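Local atomic coordinates of aldehyde dehydrogenase (Burkholderia thailandensis, PDB entry 5J6B), a protein that probably oxidises aldehydes to carboxylic acids with NADP as coenzyme. Residues 41-46 and 189-194; 75-80 and 118-123; 272-277 and 306-311. All coordinates share one frame; numbering follows the deposited sequence.

Overall arrangement
The three contacts are spread over one aldehyde dehydrogenase chain and share no residues. Interaction 2 (75-80 with 118-123) is nested along the sequence within the loop closed by interaction 1 (41-46 with 189-194), and their centres lie about 25 Å apart. Interaction 1 joins strand 39-43 to the start of helix 192-202 near the bound NADPH, whereas interaction 2 pairs helices 70-86 and 103-123 beside a subunit interface. Interaction 3 (272-277 with 306-311) follows later in the chain, pairing helices 274-286 and 303-319 against a different sheet. Its centre is about 43 Å from that of interaction 1, so the contact near the coenzyme and the one in what is probably the catalytic domain are far apart.

Interaction 1: 41-46 and 189-194; sequences TRVALA and RTPIGA
Thr41 and Val43, at the end of strand 39-43, run past Ile192 and Pro191 at the beginning of helix 192-202; the nearest CA atoms, those of Val43 and Ile192, are 7.9 Å apart. This helix follows strand 182-185 of the largely parallel Rossmann-type sheet that forms the coenzyme-binding domain in aldehyde dehydrogenases, and strand 39-43 belongs to a separate four-stranded mixed sheet that packs on the start of this helix. No hydrogen bond links the two segments; they meet through buried side chains alone. Thr41 and Val43 both point toward the helix start, while the intervening Arg42 turns to a salt bridge with Glu30. Val43 places CG2 4.2 Å from CG of Pro191, whose ring also rests on Leu29 and Val31 of the neighbouring strand 29-32. The helix start is anchored by the carboxylate of Glu98, which receives the backbone N-H groups of Ile192 and Gly193, one on each oxygen, where its negative charge would probably be favoured by the helix dipole. Just before this turn, Arg189 reaches outside the contact, its NH2 forming a salt bridge with O2N of the bound NADPH. Thr41 divides its two branches between different tasks. With OG1 opposite the backbone N (chi1 -171°), the hydroxyl bonds to the carbonyl oxygen of Lys11 and the methyl is turned to the helix. There it meets an extended isoleucine tip to tip, Thr41 CG2 lying 3.6 Å from Ile192 CD1.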
# COMPACT_ATOMS: atom_id res chain seq x y z
N THR A 41 1.30 -22.28 43.22
CA THR A 41 0.04 -22.83 42.74
C THR A 41 0.37 -24.07 41.92
O THR A 41 1.54 -24.40 41.71
CB THR A 41 -0.76 -21.82 41.90
OG1 THR A 41 -2.07 -22.34 41.63
CG2 THR A 41 -0.05 -21.55 40.58
N ARG A 42 -0.67 -24.75 41.47
CA ARG A 42 -0.53 -25.95 40.65
C ARG A 42 -1.48 -25.82 39.48
O ARG A 42 -2.55 -25.23 39.61
CB ARG A 42 -0.84 -27.21 41.47
CG ARG A 42 0.17 -27.43 42.57
CD ARG A 42 -0.16 -28.64 43.43
NE ARG A 42 0.95 -28.92 44.33
CZ ARG A 42 1.23 -28.21 45.42
NH1 ARG A 42 0.48 -27.17 45.75
NH2 ARG A 42 2.28 -28.54 46.17
N VAL A 43 -1.06 -26.29 38.30
CA VAL A 43 -1.90 -26.20 37.12
C VAL A 43 -1.93 -27.55 36.42
O VAL A 43 -1.06 -28.41 36.63
CB VAL A 43 -1.44 -25.08 36.15
CG1 VAL A 43 -0.94 -23.86 36.93
CG2 VAL A 43 -0.41 -25.59 35.19
N ALA A 44 -2.96 -27.74 35.61
CA ALA A 44 -3.14 -28.98 34.86
C ALA A 44 -2.08 -29.11 33.77
O ALA A 44 -1.90 -28.20 32.96
CB ALA A 44 -4.53 -29.03 34.24
N LEU A 45 -1.38 -30.25 33.75
CA LEU A 45 -0.34 -30.55 32.77
C LEU A 45 -0.94 -31.44 31.69
O LEU A 45 -1.48 -32.51 31.99
CB LEU A 45 0.85 -31.23 33.46
CG LEU A 45 2.12 -31.53 32.67
CD1 LEU A 45 2.89 -30.25 32.32
CD2 LEU A 45 3.00 -32.50 33.46
N ALA A 46 -0.88 -30.99 30.45
CA ALA A 46 -1.45 -31.73 29.33
C ALA A 46 -0.51 -32.85 28.89
O ALA A 46 0.69 -32.63 28.73
CB ALA A 46 -1.74 -30.80 28.16
N ARG A 189 7.50 -22.79 33.48
CA ARG A 189 7.82 -22.00 34.66
C ARG A 189 6.82 -20.86 34.89
O ARG A 189 6.68 -20.40 36.02
CB ARG A 189 9.25 -21.44 34.54
CG ARG A 189 10.35 -22.39 35.06
CD ARG A 189 11.75 -21.92 34.63
NE ARG A 189 11.88 -21.92 33.18
CZ ARG A 189 12.94 -21.45 32.51
NH1 ARG A 189 13.98 -20.95 33.16
NH2 ARG A 189 12.95 -21.49 31.19
N THR A 190 6.15 -20.38 33.84
CA THR A 190 5.26 -19.22 33.95
C THR A 190 3.98 -19.44 33.15
O THR A 190 3.70 -18.73 32.18
CB THR A 190 5.97 -17.95 33.45
OG1 THR A 190 6.32 -18.12 32.07
CG2 THR A 190 7.23 -17.65 34.26
N PRO A 191 3.13 -20.39 33.57
CA PRO A 191 1.91 -20.68 32.80
C PRO A 191 0.67 -19.91 33.23
O PRO A 191 -0.34 -19.96 32.51
CB PRO A 191 1.72 -22.18 33.04
CG PRO A 191 2.20 -22.38 34.46
CD PRO A 191 3.29 -21.32 34.70
N ILE A 192 0.70 -19.23 34.37
CA ILE A 192 -0.52 -18.70 34.96
C ILE A 192 -1.13 -17.62 34.07
O ILE A 192 -2.35 -17.61 33.85
CB ILE A 192 -0.25 -18.15 36.38
CG1 ILE A 192 0.31 -19.24 37.28
CG2 ILE A 192 -1.55 -17.58 36.96
CD1 ILE A 192 0.83 -18.70 38.61
N GLY A 193 -0.31 -16.69 33.59
CA GLY A 193 -0.84 -15.61 32.78
C GLY A 193 -1.55 -16.13 31.54
O GLY A 193 -2.66 -15.69 31.22
N ALA A 194 -0.91 -17.07 30.84
CA ALA A 194 -1.53 -17.72 29.68
C ALA A 194 -2.87 -18.35 30.03
O ALA A 194 -3.81 -18.32 29.22
CB ALA A 194 -0.59 -18.78 29.11

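Interaction 2: 75-80 and 118-123; sequences AILEHC and RVAAEE
Leu77 lies against the backbone of Ala120 and Ala121, using different parts of its side chain for each. Its CB meets the methyl of Ala121 at 3.8 Å (Leu77 CB to Ala121 CB), while CD1 reaches past to the preceding peptide, 3.6 Å from the carbonyl oxygen of Ala120. Both methyls of the leucine also face the Ala120 methyl from one side, with CD1 4.0 Å and CD2 4.1 Å from Ala120 CB. A torsion that sets CG beside the backbone N (chi1 -77°) carries the branch point to this surface. At the more open border, the aliphatic part of Glu78 joins in: its CG is 4.0 Å from Ala121 CB. Small residues on one side thus let the helices come close, 5.2 Å between the CA atoms of Leu77 and Ala121. The motif is an antiparallel helix pair, helices 70-86 and 103-123, whose local axes approach to 8.5 Å at an angle of 165°. Behind the first shell, Leu77 is backed by Leu176 and Ala177 of helix 164-178 and by Phe117, and Ala120 by Ala173 and by Ile467 of helix 467-473. Farther out, a subunit interface begins on helix 103-123. Arg118, which like Glu78 is modelled in two conformers, can bridge to Glu78 of the second subunit. Glu122 and Glu123 both form salt bridges with Arg126 of that subunit.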
# COMPACT_ATOMS: atom_id res chain seq x y z
N ALA A 75 -14.86 -7.80 17.93
CA ALA A 75 -15.56 -7.78 19.20
C ALA A 75 -14.96 -8.78 20.18
O ALA A 75 -14.90 -8.52 21.38
CB ALA A 75 -17.05 -8.06 18.99
N ILE A 76 -14.52 -9.94 19.67
CA ILE A 76 -13.83 -10.91 20.51
C ILE A 76 -12.56 -10.30 21.08
O ILE A 76 -12.29 -10.40 22.29
CB ILE A 76 -13.54 -12.19 19.70
CG1 ILE A 76 -14.87 -12.89 19.38
CG2 ILE A 76 -12.54 -13.11 20.42
CD1 ILE A 76 -14.75 -14.01 18.35
N LEU A 77 -11.77 -9.64 20.23
CA LEU A 77 -10.54 -9.01 20.71
C LEU A 77 -10.84 -7.88 21.70
O LEU A 77 -10.14 -7.74 22.72
CB LEU A 77 -9.72 -8.51 19.50
CG LEU A 77 -8.99 -9.65 18.79
CD1 LEU A 77 -8.62 -9.32 17.34
CD2 LEU A 77 -7.72 -10.02 19.58
N GLU A 78 -11.87 -7.08 21.42
CA GLU A 78 -12.22 -6.00 22.34
C GLU A 78 -12.67 -6.54 23.70
O GLU A 78 -12.38 -5.94 24.73
CB GLU A 78 -13.30 -5.11 21.72
CG GLU A 78 -12.71 -4.22 20.62
CD GLU A 78 -13.75 -3.47 19.84
OE1 GLU A 78 -14.95 -3.79 20.00
OE2 GLU A 78 -13.37 -2.58 19.05
N HIS A 79 -13.36 -7.68 23.71
CA HIS A 79 -13.73 -8.29 24.99
C HIS A 79 -12.49 -8.60 25.82
O HIS A 79 -12.47 -8.37 27.03
CB HIS A 79 -14.54 -9.56 24.76
CG HIS A 79 -14.94 -10.24 26.03
ND1 HIS A 79 -16.04 -9.83 26.76
CD2 HIS A 79 -14.38 -11.26 26.73
CE1 HIS A 79 -16.15 -10.59 27.84
NE2 HIS A 79 -15.16 -11.46 27.85
N CYS A 80 -11.45 -9.15 25.18
CA CYS A 80 -10.22 -9.46 25.90
C CYS A 80 -9.58 -8.19 26.46
O CYS A 80 -9.18 -8.16 27.63
CB CYS A 80 -9.23 -10.19 24.99
SG CYS A 80 -9.84 -11.77 24.36
N ARG A 118 -5.20 -4.53 21.60
CA ARG A 118 -5.88 -3.38 21.02
C ARG A 118 -5.48 -3.17 19.57
O ARG A 118 -6.33 -2.91 18.71
CB ARG A 118 -5.57 -2.14 21.85
CG ARG A 118 -6.58 -1.03 21.71
CD ARG A 118 -6.57 -0.16 22.94
NE ARG A 118 -7.38 1.03 22.72
CZ ARG A 118 -6.87 2.20 22.36
NH1 ARG A 118 -5.56 2.34 22.21
NH2 ARG A 118 -7.67 3.24 22.17
N VAL A 119 -4.18 -3.29 19.28
CA VAL A 119 -3.75 -3.17 17.89
C VAL A 119 -4.37 -4.28 17.05
O VAL A 119 -4.78 -4.06 15.90
CB VAL A 119 -2.21 -3.17 17.82
CG1 VAL A 119 -1.72 -3.23 16.38
CG2 VAL A 119 -1.64 -1.95 18.55
N ALA A 120 -4.49 -5.49 17.62
CA ALA A 120 -5.06 -6.59 16.86
C ALA A 120 -6.55 -6.36 16.59
O ALA A 120 -7.04 -6.65 15.50
CB ALA A 120 -4.85 -7.92 17.59
N ALA A 121 -7.27 -5.83 17.59
CA ALA A 121 -8.66 -5.44 17.39
C ALA A 121 -8.80 -4.47 16.22
O ALA A 121 -9.69 -4.64 15.37
CB ALA A 121 -9.22 -4.83 18.68
N GLU A 122 -7.92 -3.47 16.13
CA GLU A 122 -7.96 -2.54 15.01
C GLU A 122 -7.62 -3.23 13.68
O GLU A 122 -8.27 -2.97 12.66
CB GLU A 122 -7.00 -1.37 15.25
CG GLU A 122 -7.36 -0.45 16.43
CD GLU A 122 -6.16 0.35 16.96
OE1 GLU A 122 -5.10 0.38 16.28
OE2 GLU A 122 -6.28 0.95 18.06
N GLU A 123 -6.60 -4.08 13.67
CA GLU A 123 -6.17 -4.70 12.42
C GLU A 123 -7.14 -5.76 11.93
O GLU A 123 -7.15 -6.07 10.73
CB GLU A 123 -4.77 -5.31 12.59
CG GLU A 123 -3.66 -4.27 12.81
CD GLU A 123 -3.46 -3.36 11.62
OE1 GLU A 123 -3.91 -3.71 10.50
OE2 GLU A 123 -2.84 -2.29 11.79

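Interaction 3: 272-277 and 306-311; sequences EVLDYV and YDALRE
Leu274 and Leu309 stand where two helical segments come closest, 6.4 Å between their CA atoms, the first at the opening turn of helix 274-286 and the second in the second turn of helix 303-319. Leu274 spreads its methyls over two residues. CD1 touches the Ala308 methyl at 3.6 Å (Leu274 CD1 to Ala308 CB), and CD2 lies 3.9 Å from Leu309 CD1. The two leucine side chains cross at about a right angle, as do Leu309 and Val277, one turn further along, whose CG1 is 4.1 Å from the same Leu309 CD1. That single methyl therefore touches two side chains of the opposing helix; chi1 near 180° swings CG of Leu309 away from its backbone N toward them. Leu309 also touches Val278 and Leu281 farther along helix 274-286, and Ala301 of strand 298-302. At the border, Asp275 pairs with Lys312, a salt bridge between the two helices. Tyr276 OH hydrogen-bonds to Arg483 NH1 of the third subunit, and its ring makes a cation-pi contact with Arg485 of that subunit. Helix 274-286 connects the adjacent parallel strands 263-266 and 298-302, and helix 303-319 follows directly: a beta-alpha-beta crossover with a second helix packed alongside, consistent with the alpha/beta catalytic domain of aldehyde dehydrogenases.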
# COMPACT_ATOMS: atom_id res chain seq x y z
N GLU A 272 26.10 16.63 26.17
CA GLU A 272 25.06 17.42 26.81
C GLU A 272 23.86 16.58 27.24
O GLU A 272 23.05 17.05 28.06
CB GLU A 272 24.60 18.55 25.88
N VAL A 273 23.71 15.36 26.73
CA VAL A 273 22.54 14.55 27.05
C VAL A 273 22.94 13.24 27.74
O VAL A 273 22.19 12.27 27.71
CB VAL A 273 21.69 14.27 25.80
CG1 VAL A 273 21.05 15.57 25.28
CG2 VAL A 273 22.54 13.59 24.72
N LEU A 274 24.11 13.21 28.39
CA LEU A 274 24.60 11.95 28.95
C LEU A 274 23.70 11.41 30.06
O LEU A 274 23.58 10.19 30.22
CB LEU A 274 26.04 12.11 29.46
CG LEU A 274 27.14 12.11 28.40
CD1 LEU A 274 28.51 12.21 29.05
CD2 LEU A 274 27.08 10.86 27.51
N ASP A 275 23.04 12.28 30.83
CA ASP A 275 22.17 11.76 31.88
C ASP A 275 21.00 10.98 31.29
O ASP A 275 20.59 9.95 31.85
CB ASP A 275 21.67 12.89 32.78
CG ASP A 275 22.71 13.33 33.78
OD1 ASP A 275 23.61 12.53 34.09
OD2 ASP A 275 22.63 14.48 34.24
N TYR A 276 20.45 11.46 30.18
CA TYR A 276 19.40 10.71 29.50
C TYR A 276 19.93 9.40 28.93
O TYR A 276 19.29 8.35 29.06
CB TYR A 276 18.77 11.55 28.38
CG TYR A 276 18.04 10.70 27.37
CD1 TYR A 276 16.76 10.21 27.64
CD2 TYR A 276 18.64 10.33 26.16
CE1 TYR A 276 16.09 9.41 26.74
CE2 TYR A 276 17.96 9.51 25.24
CZ TYR A 276 16.69 9.06 25.54
OH TYR A 276 16.02 8.24 24.66
N VAL A 277 21.10 9.44 28.30
CA VAL A 277 21.70 8.23 27.74
C VAL A 277 21.93 7.19 28.84
O VAL A 277 21.59 6.01 28.68
CB VAL A 277 23.00 8.58 27.00
CG1 VAL A 277 23.71 7.30 26.51
CG2 VAL A 277 22.70 9.52 25.84
N TYR A 306 33.61 9.11 26.94
CA TYR A 306 33.74 7.83 27.64
C TYR A 306 33.87 8.03 29.15
O TYR A 306 33.16 7.39 29.93
CB TYR A 306 34.94 7.06 27.10
CG TYR A 306 35.04 5.66 27.66
CD1 TYR A 306 35.78 5.41 28.82
CD2 TYR A 306 34.41 4.60 27.05
CE1 TYR A 306 35.87 4.13 29.34
CE2 TYR A 306 34.50 3.31 27.56
CZ TYR A 306 35.23 3.08 28.71
OH TYR A 306 35.33 1.80 29.21
N ASP A 307 34.79 8.89 29.57
CA ASP A 307 35.05 9.05 31.00
C ASP A 307 33.82 9.58 31.73
O ASP A 307 33.49 9.11 32.82
CB ASP A 307 36.24 9.97 31.23
CG ASP A 307 37.55 9.37 30.75
OD1 ASP A 307 37.64 8.13 30.61
OD2 ASP A 307 38.49 10.16 30.53
N ALA A 308 33.13 10.56 31.14
CA ALA A 308 31.94 11.11 31.79
C ALA A 308 30.82 10.08 31.83
O ALA A 308 30.15 9.91 32.86
CB ALA A 308 31.50 12.39 31.08
N LEU A 309 30.61 9.35 30.72
CA LEU A 309 29.59 8.30 30.68
C LEU A 309 29.89 7.20 31.69
O LEU A 309 28.98 6.71 32.37
CB LEU A 309 29.50 7.70 29.28
CG LEU A 309 28.45 6.60 29.13
CD1 LEU A 309 27.10 7.21 28.78
CD2 LEU A 309 28.84 5.56 28.10
N ARG A 310 31.16 6.81 31.79
CA ARG A 310 31.56 5.72 32.68
C ARG A 310 31.26 6.06 34.14
O ARG A 310 30.73 5.23 34.89
CB ARG A 310 33.05 5.42 32.50
CG ARG A 310 33.61 4.35 33.43
CD ARG A 310 35.13 4.50 33.55
NE ARG A 310 35.77 3.32 34.10
CZ ARG A 310 36.10 3.17 35.38
NH1 ARG A 310 35.84 4.12 36.27
NH2 ARG A 310 36.69 2.05 35.78
N GLU A 311 31.60 7.28 34.56
CA GLU A 311 31.34 7.69 35.94
C GLU A 311 29.85 7.72 36.22
O GLU A 311 29.39 7.22 37.26
CB GLU A 311 31.97 9.05 36.21
CG GLU A 311 31.67 9.59 37.59
CD GLU A 311 32.38 10.90 37.88
OE1 GLU A 311 32.03 11.92 37.24
OE2 GLU A 311 33.29 10.92 38.73